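PDB 5IJP: putative uncharacterized protein from Chaetomium thermophilum, which binds inositol hexakisphosphate through the SPX domain of Vtc4, probably acting as an inositol polyphosphate sensor in phosphate homeostasis. Local coordinates for residues A[50-55]-A[148-154]. Residues are numbered along the deposited sequence; the frame is centred on the assembly and turned at random.
Sequences WTEDDE and HDKMTGW
Trp50, His148 and Trp154 form an aromatic cluster at one end of the SPX helical bundle, joining the lead-in to helix 52-97 to the end of helix 110-151 and the turn after it. The Trp50 indole lies between the Thr152 methyl and Asp54 CB, its CG anti to the backbone N (chi1 -163°), which sets the ring beneath that methyl. Thr152 lays its CG2 over one face as a CH-pi contact, 3.6 Å from the centroid of the five-membered ring, while Asp54 CB of Trp50's own segment lies over the opposite face. The pyrrole edge of Trp50 meets the face of Trp154 edge-to-face, with CD1 to CD1 at 3.5 Å, and His148 turns its edge to the Trp50 face in a more offset pairing.

Glu55 OE1 bridges the Trp50 and His148 rings, met on its anti side by Trp50 NE1 (2.8 Å) and on its syn side by His148 NE2 (2.8 Å), the bond that crosses between the segments; both donors arrive from the same face of the carboxylate. With an alanine at Trp50, Glu55 OE1 would probably lose the indole N-H, and the Thr152 methyl its aromatic face. Trp154 NE1 adds a weak bond to Trp50 O.

Thr51 and Asp54 make a capping box at the start of helix 52-97: Thr51 N donates to Asp54 OD2, and Asp54 N returns a weak bond to Thr51 OG1. Thr152 OG1 donates to His148 O and, in an ST turn, accepts from Trp154 N. Nearby, Met151 touches the bound inositol hexakisphosphate. On the far side of the imidazole, His148 ND1 donates to Asp149 OD1 at 3.2 Å, almost straight at 168°.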
loop_
_atom_site.group_PDB
_atom_site.type_symbol
_atom_site.label_atom_id
_atom_site.label_comp_id
_atom_site.label_asym_id
_atom_site.label_seq_id
_atom_site.Cartn_x
_atom_site.Cartn_y
_atom_site.Cartn_z
ATOM N N TRP A 50 28.498 11.470 -2.876
ATOM C CA TRP A 50 27.547 11.094 -1.829
ATOM C C TRP A 50 28.307 10.764 -0.542
ATOM O O TRP A 50 29.271 9.993 -0.577
ATOM C CB TRP A 50 26.693 9.903 -2.287
ATOM C CG TRP A 50 25.446 9.693 -1.481
ATOM C CD1 TRP A 50 25.222 8.715 -0.558
ATOM C CD2 TRP A 50 24.235 10.457 -1.559
ATOM N NE1 TRP A 50 23.948 8.823 -0.052
ATOM C CE2 TRP A 50 23.317 9.882 -0.652
ATOM C CE3 TRP A 50 23.826 11.564 -2.324
ATOM C CZ2 TRP A 50 22.023 10.387 -0.474
ATOM C CZ3 TRP A 50 22.547 12.067 -2.143
ATOM C CH2 TRP A 50 21.661 11.482 -1.226
ATOM N N THR A 51 27.885 11.368 0.585
ATOM C CA THR A 51 28.523 11.191 1.897
ATOM C C THR A 51 27.652 10.430 2.901
ATOM O O THR A 51 26.521 10.050 2.584
ATOM C CB THR A 51 28.956 12.553 2.478
ATOM O OG1 THR A 51 27.823 13.412 2.589
ATOM C CG2 THR A 51 30.052 13.218 1.675
ATOM N N GLU A 52 28.193 10.219 4.121
ATOM C CA GLU A 52 27.536 9.569 5.255
ATOM C C GLU A 52 26.377 10.456 5.743
ATOM O O GLU A 52 25.329 9.933 6.128
ATOM C CB GLU A 52 28.556 9.347 6.387
ATOM C CG GLU A 52 28.101 8.387 7.471
ATOM C CD GLU A 52 28.996 8.366 8.694
ATOM O OE1 GLU A 52 28.911 9.311 9.510
ATOM O OE2 GLU A 52 29.779 7.399 8.840
ATOM N N ASP A 53 26.571 11.795 5.707
ATOM C CA ASP A 53 25.579 12.799 6.102
ATOM C C ASP A 53 24.417 12.840 5.108
ATOM O O ASP A 53 23.270 13.007 5.524
ATOM C CB ASP A 53 26.224 14.191 6.232
ATOM C CG ASP A 53 27.360 14.275 7.236
ATOM O OD1 ASP A 53 27.168 13.837 8.393
ATOM O OD2 ASP A 53 28.425 14.822 6.880
ATOM N N ASP A 54 24.716 12.680 3.798
ATOM C CA ASP A 54 23.717 12.648 2.725
ATOM C C ASP A 54 22.884 11.372 2.838
ATOM O O ASP A 54 21.674 11.404 2.609
ATOM C CB ASP A 54 24.391 12.715 1.340
ATOM C CG ASP A 54 25.088 14.024 1.018
ATOM O OD1 ASP A 54 24.483 15.095 1.250
ATOM O OD2 ASP A 54 26.210 13.977 0.472
ATOM N N GLU A 55 23.545 10.256 3.219
ATOM C CA GLU A 55 22.950 8.935 3.416
ATOM C C GLU A 55 21.980 8.942 4.604
ATOM O O GLU A 55 20.875 8.419 4.476
ATOM C CB GLU A 55 24.055 7.881 3.614
ATOM C CG GLU A 55 23.559 6.443 3.616
ATOM C CD GLU A 55 23.155 5.833 2.287
ATOM O OE1 GLU A 55 23.568 6.356 1.226
ATOM O OE2 GLU A 55 22.464 4.790 2.312
ATOM N N HIS A 148 18.834 4.634 -5.779
ATOM C CA HIS A 148 19.818 5.086 -4.791
ATOM C C HIS A 148 21.117 4.284 -4.944
ATOM O O HIS A 148 22.195 4.875 -4.983
ATOM C CB HIS A 148 19.241 4.952 -3.364
ATOM C CG HIS A 148 20.239 5.164 -2.266
ATOM N ND1 HIS A 148 20.930 4.105 -1.707
ATOM C CD2 HIS A 148 20.623 6.306 -1.652
ATOM C CE1 HIS A 148 21.717 4.637 -0.787
ATOM N NE2 HIS A 148 21.562 5.957 -0.714
ATOM N N ASP A 149 21.000 2.945 -5.060
ATOM C CA ASP A 149 22.119 2.013 -5.228
ATOM C C ASP A 149 22.856 2.202 -6.560
ATOM O O ASP A 149 24.054 1.923 -6.636
ATOM C CB ASP A 149 21.631 0.560 -5.083
ATOM C CG ASP A 149 21.067 0.186 -3.719
ATOM O OD1 ASP A 149 20.824 1.102 -2.897
ATOM O OD2 ASP A 149 20.867 -1.023 -3.472
ATOM N N LYS A 150 22.141 2.676 -7.601
ATOM C CA LYS A 150 22.687 2.915 -8.939
ATOM C C LYS A 150 23.327 4.299 -9.096
ATOM O O LYS A 150 24.353 4.410 -9.765
ATOM C CB LYS A 150 21.611 2.693 -10.016
ATOM C CG LYS A 150 21.396 1.225 -10.381
ATOM C CD LYS A 150 20.188 1.017 -11.303
ATOM C CE LYS A 150 20.484 1.211 -12.776
ATOM N NZ LYS A 150 21.279 0.089 -13.342
ATOM N N MET A 151 22.723 5.347 -8.497
ATOM C CA MET A 151 23.213 6.728 -8.587
ATOM C C MET A 151 24.379 7.031 -7.645
ATOM O O MET A 151 25.397 7.563 -8.090
ATOM C CB MET A 151 22.077 7.736 -8.338
ATOM C CG MET A 151 21.158 7.936 -9.517
ATOM S SD MET A 151 19.938 9.224 -9.162
ATOM C CE MET A 151 19.091 9.290 -10.711
ATOM N N THR A 152 24.214 6.723 -6.345
ATOM C CA THR A 152 25.195 7.016 -5.296
ATOM C C THR A 152 26.341 6.006 -5.213
ATOM O O THR A 152 27.494 6.404 -5.031
ATOM C CB THR A 152 24.499 7.180 -3.926
ATOM O OG1 THR A 152 24.146 5.898 -3.404
ATOM C CG2 THR A 152 23.267 8.084 -3.984
ATOM N N GLY A 153 26.006 4.722 -5.307
ATOM C CA GLY A 153 26.956 3.624 -5.173
ATOM C C GLY A 153 26.775 2.907 -3.850
ATOM O O GLY A 153 27.142 1.736 -3.718
ATOM N N TRP A 154 26.197 3.622 -2.862
ATOM C CA TRP A 154 25.889 3.129 -1.520
ATOM C C TRP A 154 24.653 2.233 -1.631
ATOM O O TRP A 154 23.658 2.640 -2.236
ATOM C CB TRP A 154 25.601 4.309 -0.567
ATOM C CG TRP A 154 26.746 5.258 -0.340
ATOM C CD1 TRP A 154 27.379 6.023 -1.277
ATOM C CD2 TRP A 154 27.298 5.640 0.927
ATOM N NE1 TRP A 154 28.341 6.803 -0.681
ATOM C CE2 TRP A 154 28.308 6.595 0.675
ATOM C CE3 TRP A 154 27.059 5.246 2.255
ATOM C CZ2 TRP A 154 29.076 7.163 1.698
ATOM C CZ3 TRP A 154 27.822 5.806 3.267
ATOM C CH2 TRP A 154 28.813 6.757 2.986
#